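Local coordinates for protein alpha-galactosidase (Lactobacillus brevis, PDB 3MI6) that probably hydrolyses terminal, non-reducing alpha-D-galactose residues of alpha-D-galactosides, as a member of glycosyl hydrolase family 36, at residues D[80-85]-D[100-105]; D[335-340]-D[365-370]; D[450-455]-D[498-503]. All coordinates share one frame; numbering follows the deposited sequence.

Interaction 1 (D[80-85]-D[100-105]); sequences LGKGDF and ITELTY
K82 reaches across to E102 and forms a salt bridge with it, NZ of K82 lying 2.8 Å from OE2 of E102; the hydrogen bond within this ion pair is weak. The two side chains cross at about a right angle, and their aliphatic parts also touch, CD of K82 sitting 3.5 Å from CG of E102. Bends in the lysine chain at chi2 (-106°) and chi3 (76°) fold it over the glutamate instead of letting it run straight out. Nearer its root, CG of K82 passes T101 O at 4.1 Å. I100 fills in beside the lysine: its CG2 lies 4.4 Å from CE of K82, while its CD1 comes to 4.2 Å from CA of G81. That last approach suits glycine, because a CB on G81 would run into I100 CD1 and, at this backbone conformation, into the carbonyl of L80 as well.

Further out, E102 is fixed by backbone hydrogen bonding to R141 and by its N-H, which bonds to OD1 of D140, at the edge of the nine-stranded antiparallel sheet of the N-terminal region. A second subunit closes over the contact: T439 of that subunit accepts from K82 NZ through its O and donates to E102 OE2 through its N, and A435 of the same subunit packs on I100. The ion pair therefore belongs to a subunit interface as much as to the fold of one chain. Both charged ends have backbone partners there besides each other, which probably offsets the cost of partly burying them.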
loop_
_atom_site.group_PDB
_atom_site.type_symbol
_atom_site.label_atom_id
_atom_site.label_comp_id
_atom_site.label_asym_id
_atom_site.label_seq_id
_atom_site.Cartn_x
_atom_site.Cartn_y
_atom_site.Cartn_z
ATOM N N LEU D 80 2.631 10.194 35.898
ATOM C CA LEU D 80 2.331 11.454 35.249
ATOM C C LEU D 80 2.430 12.595 36.244
ATOM O O LEU D 80 1.874 12.519 37.344
ATOM C CB LEU D 80 0.914 11.417 34.687
ATOM C CG LEU D 80 0.372 12.796 34.301
ATOM C CD1 LEU D 80 0.953 13.239 32.967
ATOM C CD2 LEU D 80 -1.141 12.781 34.243
ATOM N N GLY D 81 3.125 13.659 35.857
ATOM C CA GLY D 81 3.200 14.855 36.679
ATOM C C GLY D 81 4.602 15.404 36.840
ATOM O O GLY D 81 4.803 16.527 37.308
ATOM N N LYS D 82 5.576 14.615 36.417
ATOM C CA LYS D 82 6.957 14.924 36.684
ATOM C C LYS D 82 7.744 15.313 35.441
ATOM O O LYS D 82 8.967 15.288 35.455
ATOM C CB LYS D 82 7.598 13.728 37.373
ATOM C CG LYS D 82 7.011 13.423 38.745
ATOM C CD LYS D 82 7.964 13.839 39.874
ATOM C CE LYS D 82 7.972 15.342 40.091
ATOM N NZ LYS D 82 8.940 15.750 41.132
ATOM N N GLY D 83 7.050 15.687 34.369
ATOM C CA GLY D 83 7.721 16.107 33.141
ATOM C C GLY D 83 7.473 15.174 31.968
ATOM O O GLY D 83 7.697 15.514 30.811
ATOM N N ASP D 84 7.011 13.975 32.284
ATOM C CA ASP D 84 6.567 13.034 31.277
ATOM C C ASP D 84 5.092 13.261 31.033
ATOM O O ASP D 84 4.290 13.290 31.978
ATOM C CB ASP D 84 6.782 11.601 31.758
ATOM C CG ASP D 84 6.805 10.608 30.620
ATOM O OD1 ASP D 84 6.505 11.020 29.478
ATOM O OD2 ASP D 84 7.132 9.425 30.859
ATOM N N PHE D 85 4.724 13.423 29.768
ATOM C CA PHE D 85 3.322 13.640 29.426
ATOM C C PHE D 85 2.686 12.472 28.664
ATOM O O PHE D 85 1.502 12.498 28.339
ATOM C CB PHE D 85 3.143 14.973 28.710
ATOM C CG PHE D 85 3.370 16.154 29.600
ATOM C CD1 PHE D 85 2.401 16.533 30.532
ATOM C CD2 PHE D 85 4.558 16.875 29.534
ATOM C CE1 PHE D 85 2.600 17.618 31.373
ATOM C CE2 PHE D 85 4.765 17.971 30.376
ATOM C CZ PHE D 85 3.781 18.338 31.296
ATOM N N ILE D 100 0.634 13.470 42.500
ATOM C CA ILE D 100 2.059 13.376 42.251
ATOM C C ILE D 100 2.665 12.191 42.988
ATOM O O ILE D 100 2.288 11.884 44.116
ATOM C CB ILE D 100 2.783 14.655 42.643
ATOM C CG1 ILE D 100 2.109 15.852 41.985
ATOM C CG2 ILE D 100 4.230 14.583 42.237
ATOM C CD1 ILE D 100 1.684 15.607 40.562
ATOM N N THR D 101 3.594 11.509 42.332
ATOM C CA THR D 101 4.285 10.398 42.954
ATOM C C THR D 101 5.744 10.418 42.584
ATOM O O THR D 101 6.087 10.510 41.413
ATOM C CB THR D 101 3.683 9.065 42.536
ATOM O OG1 THR D 101 2.446 8.881 43.229
ATOM C CG2 THR D 101 4.616 7.933 42.907
ATOM N N GLU D 102 6.621 10.341 43.575
ATOM C CA GLU D 102 8.049 10.316 43.266
ATOM C C GLU D 102 8.719 9.033 43.706
ATOM O O GLU D 102 9.201 8.934 44.831
ATOM C CB GLU D 102 8.758 11.519 43.867
ATOM C CG GLU D 102 8.414 12.798 43.165
ATOM C CD GLU D 102 8.729 14.010 43.988
ATOM O OE1 GLU D 102 9.616 13.913 44.862
ATOM O OE2 GLU D 102 8.091 15.063 43.761
ATOM N N LEU D 103 8.744 8.049 42.816
ATOM C CA LEU D 103 9.412 6.800 43.130
ATOM C C LEU D 103 10.908 7.016 43.283
ATOM O O LEU D 103 11.511 7.833 42.574
ATOM C CB LEU D 103 9.144 5.748 42.068
ATOM C CG LEU D 103 7.713 5.233 42.034
ATOM C CD1 LEU D 103 7.587 4.202 40.936
ATOM C CD2 LEU D 103 7.327 4.645 43.381
ATOM N N THR D 104 11.486 6.289 44.234
ATOM C CA THR D 104 12.904 6.326 44.485
ATOM C C THR D 104 13.317 4.930 44.882
ATOM O O THR D 104 12.838 4.404 45.894
ATOM C CB THR D 104 13.234 7.239 45.647
ATOM O OG1 THR D 104 12.792 8.568 45.352
ATOM C CG2 THR D 104 14.726 7.250 45.876
ATOM N N TYR D 105 14.202 4.336 44.081
ATOM C CA TYR D 105 14.748 3.004 44.341
ATOM C C TYR D 105 15.333 2.892 45.747
ATOM O O TYR D 105 15.946 3.834 46.269
ATOM C CB TYR D 105 15.816 2.661 43.289
ATOM C CG TYR D 105 16.633 1.420 43.586
ATOM C CD1 TYR D 105 16.153 0.155 43.277
ATOM C CD2 TYR D 105 17.892 1.515 44.162
ATOM C CE1 TYR D 105 16.900 -0.988 43.540
ATOM C CE2 TYR D 105 18.652 0.373 44.433
ATOM C CZ TYR D 105 18.149 -0.876 44.123
ATOM O OH TYR D 105 18.896 -2.006 44.386
#

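Interaction 2 (D[335-340]-D[365-370])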
loop_
_atom_site.group_PDB
_atom_site.type_symbol
_atom_site.label_atom_id
_atom_site.label_comp_id
_atom_site.label_asym_id
_atom_site.label_seq_id
_atom_site.Cartn_x
_atom_site.Cartn_y
_atom_site.Cartn_z
ATOM N N ASN D 335 -21.622 -33.569 22.600
ATOM C CA ASN D 335 -22.404 -32.592 23.344
ATOM C C ASN D 335 -23.766 -32.465 22.663
ATOM O O ASN D 335 -23.829 -32.303 21.434
ATOM C CB ASN D 335 -21.647 -31.256 23.335
ATOM C CG ASN D 335 -22.325 -30.164 24.151
ATOM O OD1 ASN D 335 -23.554 -30.107 24.256
ATOM N ND2 ASN D 335 -21.516 -29.273 24.718
ATOM N N ASN D 336 -24.847 -32.550 23.446
ATOM C CA ASN D 336 -26.216 -32.543 22.894
ATOM C C ASN D 336 -26.837 -31.163 22.599
ATOM O O ASN D 336 -28.003 -31.075 22.219
ATOM C CB ASN D 336 -27.160 -33.317 23.804
ATOM C CG ASN D 336 -27.362 -32.632 25.135
ATOM O OD1 ASN D 336 -26.408 -32.426 25.877
ATOM N ND2 ASN D 336 -28.604 -32.271 25.446
ATOM N N TRP D 337 -26.053 -30.100 22.764
ATOM C CA TRP D 337 -26.532 -28.729 22.578
ATOM C C TRP D 337 -27.163 -28.481 21.197
ATOM O O TRP D 337 -28.386 -28.393 21.096
ATOM C CB TRP D 337 -25.426 -27.703 22.909
ATOM C CG TRP D 337 -25.765 -26.254 22.559
ATOM C CD1 TRP D 337 -25.036 -25.414 21.771
ATOM C CD2 TRP D 337 -26.918 -25.501 22.976
ATOM N NE1 TRP D 337 -25.655 -24.192 21.671
ATOM C CE2 TRP D 337 -26.808 -24.217 22.404
ATOM C CE3 TRP D 337 -28.030 -25.791 23.774
ATOM C CZ2 TRP D 337 -27.755 -23.223 22.608
ATOM C CZ3 TRP D 337 -28.974 -24.803 23.976
ATOM C CH2 TRP D 337 -28.828 -23.531 23.393
ATOM N N GLU D 338 -26.342 -28.368 20.147
ATOM C CA GLU D 338 -26.839 -28.142 18.773
ATOM C C GLU D 338 -27.606 -29.360 18.216
ATOM O O GLU D 338 -28.166 -29.320 17.109
ATOM C CB GLU D 338 -25.693 -27.764 17.813
ATOM C CG GLU D 338 -24.988 -26.420 18.084
ATOM C CD GLU D 338 -23.943 -26.058 16.996
ATOM O OE1 GLU D 338 -24.264 -26.207 15.788
ATOM O OE2 GLU D 338 -22.811 -25.624 17.351
ATOM N N ALA D 339 -27.627 -30.436 19.000
ATOM C CA ALA D 339 -28.280 -31.675 18.611
ATOM C C ALA D 339 -29.741 -31.714 19.024
ATOM O O ALA D 339 -30.578 -32.211 18.281
ATOM C CB ALA D 339 -27.540 -32.857 19.201
ATOM N N THR D 340 -30.044 -31.191 20.209
ATOM C CA THR D 340 -31.404 -31.256 20.746
ATOM C C THR D 340 -31.859 -29.843 21.154
ATOM O O THR D 340 -33.034 -29.488 21.013
ATOM C CB THR D 340 -31.555 -32.420 21.772
ATOM O OG1 THR D 340 -30.445 -32.410 22.675
ATOM C CG2 THR D 340 -31.621 -33.778 21.072
ATOM N N VAL D 365 -21.289 -35.171 27.203
ATOM C CA VAL D 365 -21.470 -33.919 27.942
ATOM C C VAL D 365 -22.898 -33.376 27.863
ATOM O O VAL D 365 -23.287 -32.794 26.853
ATOM C CB VAL D 365 -20.549 -32.799 27.429
ATOM C CG1 VAL D 365 -20.683 -31.600 28.315
ATOM C CG2 VAL D 365 -19.107 -33.258 27.365
ATOM N N LEU D 366 -23.668 -33.552 28.934
ATOM C CA LEU D 366 -25.007 -33.002 29.000
ATOM C C LEU D 366 -24.931 -31.469 29.092
ATOM O O LEU D 366 -24.255 -30.931 29.979
ATOM C CB LEU D 366 -25.709 -33.583 30.214
ATOM C CG LEU D 366 -27.096 -33.074 30.572
ATOM C CD1 LEU D 366 -28.054 -33.379 29.463
ATOM C CD2 LEU D 366 -27.551 -33.712 31.877
ATOM N N ASP D 367 -25.598 -30.762 28.179
ATOM C CA ASP D 367 -25.496 -29.300 28.147
ATOM C C ASP D 367 -26.689 -28.638 28.826
ATOM O O ASP D 367 -27.328 -29.229 29.698
ATOM C CB ASP D 367 -25.326 -28.772 26.707
ATOM C CG ASP D 367 -24.455 -27.495 26.629
ATOM O OD1 ASP D 367 -23.208 -27.613 26.519
ATOM O OD2 ASP D 367 -25.020 -26.377 26.653
ATOM N N ASP D 368 -26.977 -27.409 28.411
ATOM C CA ASP D 368 -27.993 -26.575 29.030
ATOM C C ASP D 368 -29.340 -27.292 29.082
ATOM O O ASP D 368 -29.763 -27.897 28.097
ATOM C CB ASP D 368 -28.115 -25.258 28.247
ATOM C CG ASP D 368 -28.799 -24.147 29.038
ATOM O OD1 ASP D 368 -29.586 -24.433 29.959
ATOM O OD2 ASP D 368 -28.552 -22.973 28.722
ATOM N N GLY D 369 -29.999 -27.237 30.238
ATOM C CA GLY D 369 -31.365 -27.714 30.354
ATOM C C GLY D 369 -31.656 -28.724 31.450
ATOM O O GLY D 369 -32.807 -29.067 31.681
ATOM N N TRP D 370 -30.632 -29.196 32.143
ATOM C CA TRP D 370 -30.824 -30.289 33.089
ATOM C C TRP D 370 -31.330 -29.852 34.468
ATOM O O TRP D 370 -31.810 -30.672 35.258
ATOM C CB TRP D 370 -29.526 -31.082 33.242
ATOM C CG TRP D 370 -28.402 -30.267 33.777
ATOM C CD1 TRP D 370 -27.510 -29.548 33.055
ATOM C CD2 TRP D 370 -28.059 -30.080 35.146
ATOM N NE1 TRP D 370 -26.623 -28.924 33.886
ATOM C CE2 TRP D 370 -26.939 -29.234 35.180
ATOM C CE3 TRP D 370 -28.588 -30.543 36.346
ATOM C CZ2 TRP D 370 -26.331 -28.841 36.372
ATOM C CZ3 TRP D 370 -27.988 -30.155 37.529
ATOM C CH2 TRP D 370 -26.868 -29.314 37.534
#
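D367, N335 and N336 carry this contact between the ends of two neighbouring barrel strands. N335 turns its amide to the aspartate and donates from ND2 to OD1 of D367 (3.0 Å, N-H...O 156°); the acceptor lies in the amide plane, yet the carboxylate is met on its anti side and out of its own plane. With CG anti to the backbone N (chi1 -177°), N335 also offers OD1 to W337 N at 2.9 Å, a capping bond that starts helix 337-340. The amide is thus held at both ends. The side-chain OD1 of N336 accepts from the backbone N of D367, just past strand 363-366, at 3.0 Å, in the carbonyl plane and on a lone pair. OD2 of D367 takes D368 N (2.8 Å), and CB of W337 packs 3.9 Å from CG of D367.

D367 and D368 are predicted to bind substrate, and K477, another predicted substrate residue, forms a salt bridge with D367 OD1; D368 turns its carboxylate to R374. N335 and V365 form a parallel beta bridge, joining strands 333-335 and 363-366 of the eight-stranded barrel, with helix 346-358 packed against N336 and L366, and strand 408-413 beyond 363-366.

Interaction 3 (D[450-455]-D[498-503]); sequences DMARPE and LELPHR
The guanidinium group of R503, whose CB rests on A452 of the opposing turn, presents its edge to E499: NE and NH2 both bond to the single atom OE1, NE at 2.7 Å and NH2 at 3.0 Å, with that oxygen in the guanidinium plane and met nearly along its C-O axis. CB of E499 also lies in that plane, at the edge. An extended chain from CG to NE carries the group back along the first turn of helix 500-518. The second guanidinium, of R453, has CG of D450 at its edge, in plane; its salt bridges to D450 and E455 rest on weak hydrogen bonds, and S489 is the stronger partner of D450.

Between these two charged clusters the contact proper is small and apolar. CB of A452 meets CB of R503 at 4.1 Å and CD2 of L500 at 4.2 Å. L500 gets there with CG anti to the backbone N (chi1 -152°). The opposing residues belong to a type I turn from D450 to R453, closed by R453 N to D450 O (3.1 Å), with R453 as the N-cap of helix 454-471. M451, a selenomethionine, turns away into that helix and packs on V456, V457 and L460.

W283 of the N-terminal region touches both E499 and R503, and N284 N bonds to E499 OE2. An alanine in place of R503 would probably leave E499 OE1 without its two donors and open a gap beside W283. The interface itself is thus held by alkyl packing between two helix starts of the barrel domain, whereas the charged groups find their partners within their own segment or in residues beyond the contact, such as R491 for E455, not across it.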
loop_
_atom_site.group_PDB
_atom_site.type_symbol
_atom_site.label_atom_id
_atom_site.label_comp_id
_atom_site.label_asym_id
_atom_site.label_seq_id
_atom_site.Cartn_x
_atom_site.Cartn_y
_atom_site.Cartn_z
ATOM N N ASP D 450 -23.535 -11.061 42.179
ATOM C CA ASP D 450 -22.389 -10.350 42.728
ATOM C C ASP D 450 -21.286 -11.288 43.254
ATOM O O ASP D 450 -21.213 -11.590 44.440
ATOM C CB ASP D 450 -22.848 -9.390 43.814
ATOM C CG ASP D 450 -21.745 -8.520 44.304
ATOM O OD1 ASP D 450 -20.587 -8.797 43.951
ATOM O OD2 ASP D 450 -22.028 -7.558 45.041
HETATM N N MSE D 451 -20.425 -11.734 42.356
HETATM C CA MSE D 451 -19.293 -12.588 42.708
HETATM C C MSE D 451 -18.322 -11.928 43.669
HETATM O O MSE D 451 -17.379 -12.556 44.133
HETATM C CB MSE D 451 -18.516 -12.977 41.446
HETATM C CG MSE D 451 -19.305 -13.797 40.438
HETATM SE SE MSE D 451 -19.834 -15.540 41.154
HETATM C CE MSE D 451 -18.068 -16.251 41.561
ATOM N N ALA D 452 -18.526 -10.646 43.938
ATOM C CA ALA D 452 -17.635 -9.914 44.819
ATOM C C ALA D 452 -17.901 -10.301 46.266
ATOM O O ALA D 452 -17.084 -10.036 47.145
ATOM C CB ALA D 452 -17.808 -8.420 44.628
ATOM N N ARG D 453 -19.048 -10.934 46.507
ATOM C CA ARG D 453 -19.431 -11.362 47.848
ATOM C C ARG D 453 -18.982 -12.788 48.124
ATOM O O ARG D 453 -19.351 -13.714 47.404
ATOM C CB ARG D 453 -20.944 -11.289 48.013
ATOM C CG ARG D 453 -21.546 -9.943 47.748
ATOM C CD ARG D 453 -22.990 -10.101 47.335
ATOM N NE ARG D 453 -23.746 -8.882 47.587
ATOM C CZ ARG D 453 -24.631 -8.743 48.568
ATOM N NH1 ARG D 453 -24.887 -9.757 49.389
ATOM N NH2 ARG D 453 -25.269 -7.589 48.722
ATOM N N PRO D 454 -18.182 -12.969 49.176
ATOM C CA PRO D 454 -17.739 -14.310 49.559
ATOM C C PRO D 454 -18.887 -15.240 49.958
ATOM O O PRO D 454 -18.714 -16.452 49.932
ATOM C CB PRO D 454 -16.802 -14.040 50.740
ATOM C CG PRO D 454 -16.292 -12.665 50.487
ATOM C CD PRO D 454 -17.434 -11.914 49.875
ATOM N N GLU D 455 -20.044 -14.707 50.321
ATOM C CA GLU D 455 -21.167 -15.592 50.609
ATOM C C GLU D 455 -21.632 -16.262 49.320
ATOM O O GLU D 455 -22.076 -17.405 49.322
ATOM C CB GLU D 455 -22.322 -14.869 51.340
ATOM C CG GLU D 455 -22.991 -13.702 50.593
ATOM C CD GLU D 455 -22.462 -12.311 51.005
ATOM O OE1 GLU D 455 -21.247 -12.175 51.319
ATOM O OE2 GLU D 455 -23.268 -11.347 50.998
ATOM N N LEU D 498 -15.535 1.340 42.265
ATOM C CA LEU D 498 -14.633 1.125 41.143
ATOM C C LEU D 498 -13.790 -0.118 41.327
ATOM O O LEU D 498 -12.876 -0.365 40.539
ATOM C CB LEU D 498 -13.713 2.319 40.969
ATOM C CG LEU D 498 -14.417 3.596 40.560
ATOM C CD1 LEU D 498 -13.432 4.717 40.579
ATOM C CD2 LEU D 498 -15.042 3.434 39.195
ATOM N N GLU D 499 -14.081 -0.891 42.371
ATOM C CA GLU D 499 -13.333 -2.115 42.653
ATOM C C GLU D 499 -14.163 -3.333 42.322
ATOM O O GLU D 499 -13.713 -4.451 42.535
ATOM C CB GLU D 499 -12.972 -2.217 44.129
ATOM C CG GLU D 499 -11.816 -1.385 44.630
ATOM C CD GLU D 499 -11.686 -1.473 46.157
ATOM O OE1 GLU D 499 -12.072 -2.519 46.724
ATOM O OE2 GLU D 499 -11.214 -0.501 46.796
ATOM N N LEU D 500 -15.382 -3.132 41.831
ATOM C CA LEU D 500 -16.272 -4.260 41.580
ATOM C C LEU D 500 -15.718 -5.126 40.460
ATOM O O LEU D 500 -15.546 -6.331 40.636
ATOM C CB LEU D 500 -17.674 -3.781 41.230
ATOM C CG LEU D 500 -18.915 -4.628 41.525
ATOM C CD1 LEU D 500 -20.093 -4.103 40.697
ATOM C CD2 LEU D 500 -18.717 -6.118 41.273
ATOM N N PRO D 501 -15.427 -4.521 39.295
ATOM C CA PRO D 501 -14.969 -5.384 38.210
ATOM C C PRO D 501 -13.826 -6.293 38.627
ATOM O O PRO D 501 -13.929 -7.489 38.423
ATOM C CB PRO D 501 -14.541 -4.384 37.136
ATOM C CG PRO D 501 -15.466 -3.236 37.346
ATOM C CD PRO D 501 -15.599 -3.128 38.842
ATOM N N HIS D 502 -12.762 -5.763 39.210
ATOM C CA HIS D 502 -11.652 -6.633 39.577
ATOM C C HIS D 502 -12.021 -7.644 40.659
ATOM O O HIS D 502 -11.544 -8.781 40.652
ATOM C CB HIS D 502 -10.443 -5.833 40.019
ATOM C CG HIS D 502 -9.232 -6.672 40.249
ATOM N ND1 HIS D 502 -8.564 -6.694 41.449
ATOM C CD2 HIS D 502 -8.577 -7.530 39.436
ATOM C CE1 HIS D 502 -7.539 -7.521 41.361
ATOM N NE2 HIS D 502 -7.526 -8.043 40.152
ATOM N N ARG D 503 -12.873 -7.232 41.593
ATOM C CA ARG D 503 -13.244 -8.106 42.688
ATOM C C ARG D 503 -14.084 -9.245 42.151
ATOM O O ARG D 503 -13.900 -10.400 42.538
ATOM C CB ARG D 503 -13.990 -7.333 43.776
ATOM C CG ARG D 503 -13.084 -6.551 44.705
ATOM C CD ARG D 503 -13.873 -5.725 45.697
ATOM N NE ARG D 503 -12.983 -5.031 46.624
ATOM C CZ ARG D 503 -12.516 -5.569 47.746
ATOM N NH1 ARG D 503 -12.854 -6.813 48.076
ATOM N NH2 ARG D 503 -11.708 -4.871 48.532
#

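From the N terminus, interaction 1 closes a loop of 14 residues that contains strand 90-93, all within the N-terminal beta-rich region. Interaction 2 then closes a 24-residue excursion through helix 346-358, the parallel beta-alpha-beta crossover that joins the first two strands of the barrel. Interaction 3 spans 42 residues, with helix 454-471 and strand 475-478 between its segments, and ties together the starts of two barrel helices. The three follow one another in series; none nests in or crosses another. Interactions 1 and 2 lie on opposite sides of the chain's centre, their centres 55 Å apart, whereas interaction 3 comes within about 16 Å of each, nearest atoms to nearest atoms.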